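Local coordinates for SusD family protein (Bacteroides uniformis, PDB 7KV1), which probably binds beta-glucans at the bacterial cell surface, as a SusD-type surface glycan-binding protein of a human gut bacterium, at residues N69-D74 with G110-V115; E76-N81 with H96-Y101; W276-E281 with N398-Y403. All coordinates share one frame; numbering follows the deposited sequence.

How the interactions relate
Interactions 1 and 2 both belong to the N-terminal family region, with centres about 14 Å apart. Helices 71-76, 93-99 and 110-129 follow one another along the chain. Interaction 1 joins the first to the third; interaction 2 folds the loop after the first onto the end of the second. Segments 69-74 and 76-81 adjoin, so one short piece of chain meets two later helices. Interaction 3 comes later and joins the loops that lead into paired strands 286-290 and 403-407. Its centre is about 20 Å from interaction 1 and about 26 Å from interaction 2. Tyr403, at the start of strand 403-407, nevertheless reaches Asn72 of helix 71-76 with its hydroxyl, linking the N-terminal part to the later SusD-family part.

Interaction 1 (N69-D74 with G110-V115); sequences NALNID and GSLWTV
The amide of Asn69 and the carboxylate of Asp74 lie beside each other, and both present a polar atom to Leu112. Asn69 ND2 donates to the syn lone pair of Asp74 OD2 at 2.8 Å; that oxygen is tilted 18° from the plane of the Asn69 amide. On the other branch, Asn69 OD1 and Asp74 OD1 are only 2.6 Å apart, which may mean that the acid holds a proton. Across the contact both methyls of Leu112 close on one oxygen: CD1 is 3.4 Å and CD2 3.5 Å from Asp74 OD2. Leu112 and Asp74 approach from opposite directions, while Asn69 crosses Leu112 at about a right angle, with ND2 3.9 Å from CD1. These contacts join the start of helix 71-76 to the first turns of helix 110-129, in the largely helical SusD fold. Ala70 is the N-cap of the shorter helix, and its carbonyl accepts from Asp74 N. Asn69 OD1 also takes a weak bond from Ala70 N. The side chain of Asn69 therefore bridges the helix start and Asp74. Its CG is anti to the backbone N (chi1 -170°), which carries the amide over to the acid. Leu71 CD2 meets Leu112 CD1 at 3.9 Å, the two side chains crossing obliquely. Met158 of helix 138-162 touches both leucines, and Trp95 lies against Asn69 and Asp74.

Interaction 2 (E76-N81 with H96-Y101); sequences EIMGDN and HMLFNY
Tyr101 OH donates to Met78 O at 2.8 Å, and this is the one hydrogen bond between the two segments. The hydroxyl is tilted 25° from the carbonyl plane. The preceding carbonyl, Ile77 O, lies at the edge of the Phe99 ring, near its plane, 3.3 Å from Phe99 CD2. The same oxygen makes a CH...O contact with Phe99 CA at 3.5 Å. Leu98 fills the apolar side. Ile77 CD1 is 4.1 Å from Leu98 CB, and Met78 SD is 4.2 Å from Leu98 CD2. Met78 CG, set beside the backbone N (chi1 -68°), lies 3.6 Å from Leu98 O. The contact thus joins the loop after helix 71-76 to the C-terminal end of helix 93-99, in the largely helical N-terminal part. That helix ends in a Schellman motif with Tyr101 as its C-prime residue. With its positive phi (61°), Tyr101 lets the N of the next residue bond back to Met97 O, while its own N bonds to Leu98 O. In the other segment, residues 76 to 79 form a type I beta turn closed by Gly79 N to Glu76 O. Asn81 ND2 binds the syn lone pair of Glu76 OE1 at 3.0 Å, tying Asn81 back to the first residue of the turn. Further out, Arg499 bonds to both Phe99 O and Gly79 O and makes a cation-pi contact with the Phe99 ring.

Interaction 3 (W276-E281 with N398-Y403); sequences WETEGE and NYNNNY
Glu281 and Asn402 make the tight part of this contact. The carboxylate of Glu281 stacks on the amide of Asn402, with the planes 12° apart. Glu281 CD is 3.6 Å from Asn402 CG. The chain of Glu281 runs extended beyond CG (chi2 -172°), which brings OE2 to the backbone of Asn402. There Asn402 N donates to Glu281 OE2 at 3.1 Å in a nearly straight bond (174°), from above the carboxylate plane. The amide of Asn402 has further partners: ND2 bonds to Glu289 OE1 and OD1 to Tyr292 N. Residues 398-402 run into strand 403-407, which pairs antiparallel with strand 286-290; the contact joins the loops that precede the two strands. With an alanine here instead of the Glu281 side chain, Asn402 N would probably lose its acceptor and one face of the amide its stacking partner. The remainder is looser and partly watery. A water lies 2.8 Å from Glu281 OE1, close to Asn400 O. Another water accepts from Asn401 ND2 at 2.9 Å and donates to Trp276 O at 2.8 Å. At the partly exposed margin, the Thr278 methyl lies loosely against the Asn400 side chain, beside Asn387.

Interaction 1 (N69-D74 with G110-V115)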
# COMPACT_ATOMS: atom_id res chain seq x y z
N ASN A 69 -4.61 9.85 -9.22
CA ASN A 69 -3.51 9.26 -8.42
C ASN A 69 -3.93 7.87 -7.95
O ASN A 69 -5.12 7.53 -8.11
CB ASN A 69 -3.15 10.19 -7.27
CG ASN A 69 -1.87 9.76 -6.58
OD1 ASN A 69 -1.01 9.13 -7.20
ND2 ASN A 69 -1.75 10.07 -5.30
N ALA A 70 -3.00 7.08 -7.41
CA ALA A 70 -3.27 5.72 -6.88
C ALA A 70 -2.19 5.37 -5.85
O ALA A 70 -1.02 5.70 -6.07
CB ALA A 70 -3.31 4.73 -8.02
N LEU A 71 -2.59 4.71 -4.78
CA LEU A 71 -1.67 4.37 -3.66
C LEU A 71 -0.60 3.40 -4.16
O LEU A 71 0.53 3.47 -3.63
CB LEU A 71 -2.49 3.77 -2.51
CG LEU A 71 -3.44 4.76 -1.82
CD1 LEU A 71 -4.26 4.08 -0.74
CD2 LEU A 71 -2.67 5.93 -1.23
N ASN A 72 -0.92 2.47 -5.07
CA ASN A 72 0.09 1.49 -5.54
C ASN A 72 1.08 2.22 -6.45
O ASN A 72 2.28 1.89 -6.35
CB ASN A 72 -0.51 0.21 -6.15
CG ASN A 72 -1.35 0.43 -7.38
OD1 ASN A 72 -2.01 1.47 -7.52
ND2 ASN A 72 -1.37 -0.55 -8.29
N ILE A 73 0.64 3.19 -7.27
CA ILE A 73 1.57 4.00 -8.09
C ILE A 73 2.53 4.71 -7.12
O ILE A 73 3.75 4.62 -7.33
CB ILE A 73 0.84 4.99 -9.04
CG1 ILE A 73 0.04 4.24 -10.11
CG2 ILE A 73 1.83 5.95 -9.65
CD1 ILE A 73 -0.86 5.13 -10.93
N ASP A 74 2.00 5.36 -6.10
CA ASP A 74 2.82 6.16 -5.14
C ASP A 74 3.83 5.22 -4.46
O ASP A 74 5.01 5.63 -4.29
CB ASP A 74 1.93 6.90 -4.14
CG ASP A 74 1.02 7.97 -4.74
OD1 ASP A 74 1.17 8.31 -5.95
OD2 ASP A 74 0.17 8.47 -3.99
N GLY A 110 1.78 16.19 -2.78
CA GLY A 110 1.00 17.12 -1.94
C GLY A 110 -0.43 16.66 -1.71
O GLY A 110 -0.96 16.86 -0.61
N SER A 111 -1.06 16.05 -2.72
CA SER A 111 -2.47 15.61 -2.64
C SER A 111 -2.63 14.53 -1.56
O SER A 111 -3.66 14.53 -0.86
CB SER A 111 -2.98 15.14 -4.00
OG SER A 111 -2.27 14.00 -4.38
N LEU A 112 -1.62 13.68 -1.38
CA LEU A 112 -1.65 12.58 -0.38
C LEU A 112 -1.68 13.20 1.02
O LEU A 112 -2.44 12.71 1.87
CB LEU A 112 -0.42 11.69 -0.59
CG LEU A 112 -0.64 10.20 -0.46
CD1 LEU A 112 -1.74 9.74 -1.42
CD2 LEU A 112 0.66 9.44 -0.69
N TRP A 113 -0.93 14.28 1.23
CA TRP A 113 -0.95 15.07 2.48
C TRP A 113 -2.37 15.60 2.74
O TRP A 113 -2.91 15.35 3.82
CB TRP A 113 0.10 16.18 2.39
CG TRP A 113 0.18 17.13 3.55
CD1 TRP A 113 -0.72 18.09 3.90
CD2 TRP A 113 1.34 17.36 4.38
NE1 TRP A 113 -0.22 18.88 4.91
CE2 TRP A 113 1.03 18.43 5.24
CE3 TRP A 113 2.58 16.73 4.48
CZ2 TRP A 113 1.92 18.88 6.20
CZ3 TRP A 113 3.47 17.18 5.44
CH2 TRP A 113 3.13 18.24 6.27
N THR A 114 -3.00 16.23 1.76
CA THR A 114 -4.38 16.76 1.88
C THR A 114 -5.35 15.61 2.17
O THR A 114 -6.14 15.73 3.12
CB THR A 114 -4.77 17.57 0.65
OG1 THR A 114 -3.73 18.53 0.51
CG2 THR A 114 -6.12 18.24 0.82
N VAL A 115 -5.30 14.52 1.41
CA VAL A 115 -6.15 13.32 1.65
C VAL A 115 -6.00 12.87 3.10
O VAL A 115 -7.01 12.71 3.81
CB VAL A 115 -5.77 12.18 0.69
CG1 VAL A 115 -6.42 10.88 1.10
CG2 VAL A 115 -6.08 12.52 -0.75

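Interaction 2 (E76-N81 with H96-Y101)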
# COMPACT_ATOMS: atom_id res chain seq x y z
N GLU A 76 5.11 2.48 -5.74
CA GLU A 76 5.93 1.71 -6.71
C GLU A 76 6.95 2.63 -7.37
O GLU A 76 8.08 2.18 -7.63
CB GLU A 76 5.04 1.00 -7.74
CG GLU A 76 4.21 -0.14 -7.20
CD GLU A 76 4.93 -1.47 -7.09
OE1 GLU A 76 6.11 -1.54 -7.47
OE2 GLU A 76 4.33 -2.41 -6.56
N ILE A 77 6.61 3.88 -7.66
CA ILE A 77 7.45 4.72 -8.56
C ILE A 77 8.86 4.93 -8.01
O ILE A 77 9.75 5.16 -8.82
CB ILE A 77 6.78 6.05 -8.96
CG1 ILE A 77 6.34 6.91 -7.77
CG2 ILE A 77 5.63 5.77 -9.93
CD1 ILE A 77 5.93 8.33 -8.16
N MET A 78 9.08 4.88 -6.70
CA MET A 78 10.43 5.15 -6.16
C MET A 78 11.21 3.84 -6.06
O MET A 78 12.42 3.90 -5.78
CB MET A 78 10.32 5.88 -4.81
CG MET A 78 9.78 7.28 -5.02
SD MET A 78 9.60 8.24 -3.52
CE MET A 78 8.08 7.56 -2.85
N GLY A 79 10.56 2.73 -6.46
CA GLY A 79 11.13 1.37 -6.41
C GLY A 79 11.72 0.96 -7.74
O GLY A 79 12.07 1.83 -8.50
N ASP A 80 11.77 -0.34 -8.01
CA ASP A 80 12.50 -0.91 -9.17
C ASP A 80 11.60 -1.82 -10.01
O ASP A 80 12.18 -2.46 -10.87
CB ASP A 80 13.77 -1.64 -8.74
CG ASP A 80 13.54 -2.78 -7.76
OD1 ASP A 80 12.36 -2.92 -7.22
OD2 ASP A 80 14.54 -3.51 -7.53
N ASN A 81 10.27 -1.82 -9.82
CA ASN A 81 9.39 -2.75 -10.58
C ASN A 81 8.95 -2.13 -11.93
O ASN A 81 8.70 -2.90 -12.91
CB ASN A 81 8.15 -3.16 -9.81
CG ASN A 81 8.40 -4.21 -8.75
OD1 ASN A 81 9.31 -5.04 -8.91
ND2 ASN A 81 7.62 -4.16 -7.68
N HIS A 96 7.79 11.53 -12.20
CA HIS A 96 9.12 11.35 -12.85
C HIS A 96 10.22 11.83 -11.90
O HIS A 96 11.26 11.18 -11.81
CB HIS A 96 9.19 12.03 -14.21
CG HIS A 96 8.37 11.33 -15.24
ND1 HIS A 96 8.83 10.20 -15.89
CD2 HIS A 96 7.12 11.51 -15.67
CE1 HIS A 96 7.91 9.76 -16.72
NE2 HIS A 96 6.85 10.52 -16.59
N MET A 97 10.01 12.95 -11.23
CA MET A 97 11.07 13.53 -10.36
C MET A 97 11.25 12.68 -9.07
O MET A 97 12.38 12.53 -8.65
CB MET A 97 10.75 15.00 -10.07
CG MET A 97 10.96 15.85 -11.33
SD MET A 97 10.49 17.57 -11.13
CE MET A 97 11.90 18.15 -10.19
N LEU A 98 10.18 12.16 -8.49
CA LEU A 98 10.22 11.25 -7.32
C LEU A 98 10.99 10.00 -7.72
O LEU A 98 11.84 9.54 -6.95
CB LEU A 98 8.78 10.93 -6.89
CG LEU A 98 8.10 12.09 -6.15
CD1 LEU A 98 6.59 11.99 -6.22
CD2 LEU A 98 8.57 12.14 -4.69
N PHE A 99 10.69 9.47 -8.89
CA PHE A 99 11.30 8.24 -9.44
C PHE A 99 12.82 8.40 -9.48
O PHE A 99 13.55 7.43 -9.21
CB PHE A 99 10.71 7.91 -10.80
CG PHE A 99 11.55 6.98 -11.64
CD1 PHE A 99 12.56 7.50 -12.42
CD2 PHE A 99 11.36 5.62 -11.62
CE1 PHE A 99 13.35 6.67 -13.20
CE2 PHE A 99 12.17 4.78 -12.37
CZ PHE A 99 13.15 5.32 -13.17
N ASN A 100 13.28 9.60 -9.80
CA ASN A 100 14.73 9.89 -9.95
C ASN A 100 15.33 10.57 -8.72
O ASN A 100 16.46 11.09 -8.85
CB ASN A 100 14.95 10.72 -11.20
CG ASN A 100 16.36 10.55 -11.71
OD1 ASN A 100 17.00 9.51 -11.48
ND2 ASN A 100 16.87 11.61 -12.30
N TYR A 101 14.61 10.63 -7.59
CA TYR A 101 15.13 11.19 -6.29
C TYR A 101 15.51 12.64 -6.47
O TYR A 101 16.49 13.10 -5.83
CB TYR A 101 16.30 10.34 -5.77
CG TYR A 101 15.97 8.88 -5.85
CD1 TYR A 101 14.76 8.39 -5.35
CD2 TYR A 101 16.78 8.00 -6.53
CE1 TYR A 101 14.41 7.05 -5.47
CE2 TYR A 101 16.44 6.67 -6.65
CZ TYR A 101 15.26 6.18 -6.12
OH TYR A 101 14.94 4.87 -6.35

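Interaction 3 (W276-E281 with N398-Y403)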
# COMPACT_ATOMS: atom_id res chain seq x y z
N TRP A 276 -7.32 -11.65 -8.28
CA TRP A 276 -7.40 -10.34 -9.00
C TRP A 276 -8.71 -10.20 -9.80
O TRP A 276 -8.96 -9.10 -10.32
CB TRP A 276 -6.16 -10.19 -9.88
CG TRP A 276 -4.96 -10.48 -9.04
CD1 TRP A 276 -4.19 -11.62 -9.04
CD2 TRP A 276 -4.52 -9.70 -7.92
NE1 TRP A 276 -3.28 -11.56 -8.02
CE2 TRP A 276 -3.46 -10.40 -7.32
CE3 TRP A 276 -4.88 -8.45 -7.42
CZ2 TRP A 276 -2.78 -9.90 -6.21
CZ3 TRP A 276 -4.21 -7.95 -6.33
CH2 TRP A 276 -3.20 -8.69 -5.72
N GLU A 277 -9.44 -11.30 -9.96
CA GLU A 277 -10.75 -11.36 -10.66
C GLU A 277 -11.78 -10.73 -9.73
O GLU A 277 -11.54 -10.71 -8.50
CB GLU A 277 -11.15 -12.79 -11.00
CG GLU A 277 -10.06 -13.61 -11.66
CD GLU A 277 -9.97 -13.48 -13.17
OE1 GLU A 277 -10.54 -12.50 -13.72
OE2 GLU A 277 -9.34 -14.39 -13.80
N THR A 278 -12.88 -10.22 -10.28
CA THR A 278 -13.99 -9.67 -9.48
C THR A 278 -14.49 -10.70 -8.48
O THR A 278 -14.74 -10.32 -7.33
CB THR A 278 -15.16 -9.19 -10.36
OG1 THR A 278 -14.61 -8.60 -11.54
CG2 THR A 278 -16.02 -8.20 -9.61
N GLU A 279 -14.56 -11.97 -8.86
CA GLU A 279 -14.99 -13.09 -7.96
C GLU A 279 -13.97 -13.29 -6.82
O GLU A 279 -14.38 -13.87 -5.81
CB GLU A 279 -15.16 -14.39 -8.74
CG GLU A 279 -16.22 -14.34 -9.83
CD GLU A 279 -16.11 -13.21 -10.84
OE1 GLU A 279 -14.99 -12.97 -11.43
OE2 GLU A 279 -17.15 -12.54 -11.04
N GLY A 280 -12.72 -12.83 -6.95
CA GLY A 280 -11.67 -12.96 -5.91
C GLY A 280 -11.73 -11.86 -4.87
O GLY A 280 -11.04 -11.97 -3.83
N GLU A 281 -12.55 -10.83 -5.10
CA GLU A 281 -12.73 -9.73 -4.13
C GLU A 281 -13.24 -10.33 -2.83
O GLU A 281 -14.18 -11.13 -2.90
CB GLU A 281 -13.69 -8.68 -4.69
CG GLU A 281 -13.12 -7.99 -5.90
CD GLU A 281 -13.93 -6.82 -6.40
OE1 GLU A 281 -15.12 -6.72 -6.02
OE2 GLU A 281 -13.36 -6.00 -7.15
N ASN A 398 -13.55 4.90 -15.35
CA ASN A 398 -13.63 4.22 -14.02
C ASN A 398 -14.04 2.75 -14.14
O ASN A 398 -14.88 2.41 -15.00
CB ASN A 398 -14.51 4.97 -13.03
CG ASN A 398 -13.94 6.34 -12.75
OD1 ASN A 398 -13.21 6.53 -11.78
ND2 ASN A 398 -14.20 7.28 -13.65
N TYR A 399 -13.46 1.94 -13.26
CA TYR A 399 -13.56 0.46 -13.24
C TYR A 399 -13.91 0.04 -11.82
O TYR A 399 -13.81 0.88 -10.92
CB TYR A 399 -12.24 -0.14 -13.74
CG TYR A 399 -11.94 0.14 -15.19
CD1 TYR A 399 -11.26 1.28 -15.57
CD2 TYR A 399 -12.33 -0.75 -16.17
CE1 TYR A 399 -11.00 1.55 -16.90
CE2 TYR A 399 -12.04 -0.52 -17.51
CZ TYR A 399 -11.37 0.63 -17.86
OH TYR A 399 -11.11 0.93 -19.15
N ASN A 400 -14.30 -1.21 -11.62
CA ASN A 400 -14.84 -1.65 -10.30
C ASN A 400 -13.76 -2.34 -9.46
O ASN A 400 -14.10 -2.87 -8.38
CB ASN A 400 -16.03 -2.61 -10.47
CG ASN A 400 -15.64 -3.88 -11.18
OD1 ASN A 400 -14.46 -4.16 -11.38
ND2 ASN A 400 -16.63 -4.65 -11.62
N ASN A 401 -12.51 -2.39 -9.93
CA ASN A 401 -11.46 -3.18 -9.22
C ASN A 401 -11.26 -2.64 -7.80
O ASN A 401 -10.75 -1.50 -7.67
CB ASN A 401 -10.11 -3.13 -9.92
CG ASN A 401 -10.20 -3.65 -11.34
OD1 ASN A 401 -10.80 -2.99 -12.18
ND2 ASN A 401 -9.59 -4.80 -11.61
N ASN A 402 -11.58 -3.45 -6.79
CA ASN A 402 -11.14 -3.18 -5.39
C ASN A 402 -9.60 -3.15 -5.33
O ASN A 402 -8.92 -3.91 -6.06
CB ASN A 402 -11.63 -4.24 -4.41
CG ASN A 402 -13.12 -4.18 -4.14
OD1 ASN A 402 -13.83 -3.37 -4.74
ND2 ASN A 402 -13.59 -5.04 -3.25
N TYR A 403 -9.07 -2.33 -4.45
CA TYR A 403 -7.61 -2.25 -4.21
C TYR A 403 -7.31 -3.21 -3.07
O TYR A 403 -7.80 -2.97 -1.96
CB TYR A 403 -7.13 -0.83 -3.90
CG TYR A 403 -5.63 -0.81 -3.77
CD1 TYR A 403 -4.85 -1.21 -4.84
CD2 TYR A 403 -4.99 -0.53 -2.58
CE1 TYR A 403 -3.47 -1.26 -4.76
CE2 TYR A 403 -3.61 -0.59 -2.47
CZ TYR A 403 -2.84 -0.97 -3.55
OH TYR A 403 -1.48 -1.05 -3.48
O HOH W 1 -8.03 -6.50 -9.83
O HOH W 2 -15.63 -4.10 -6.79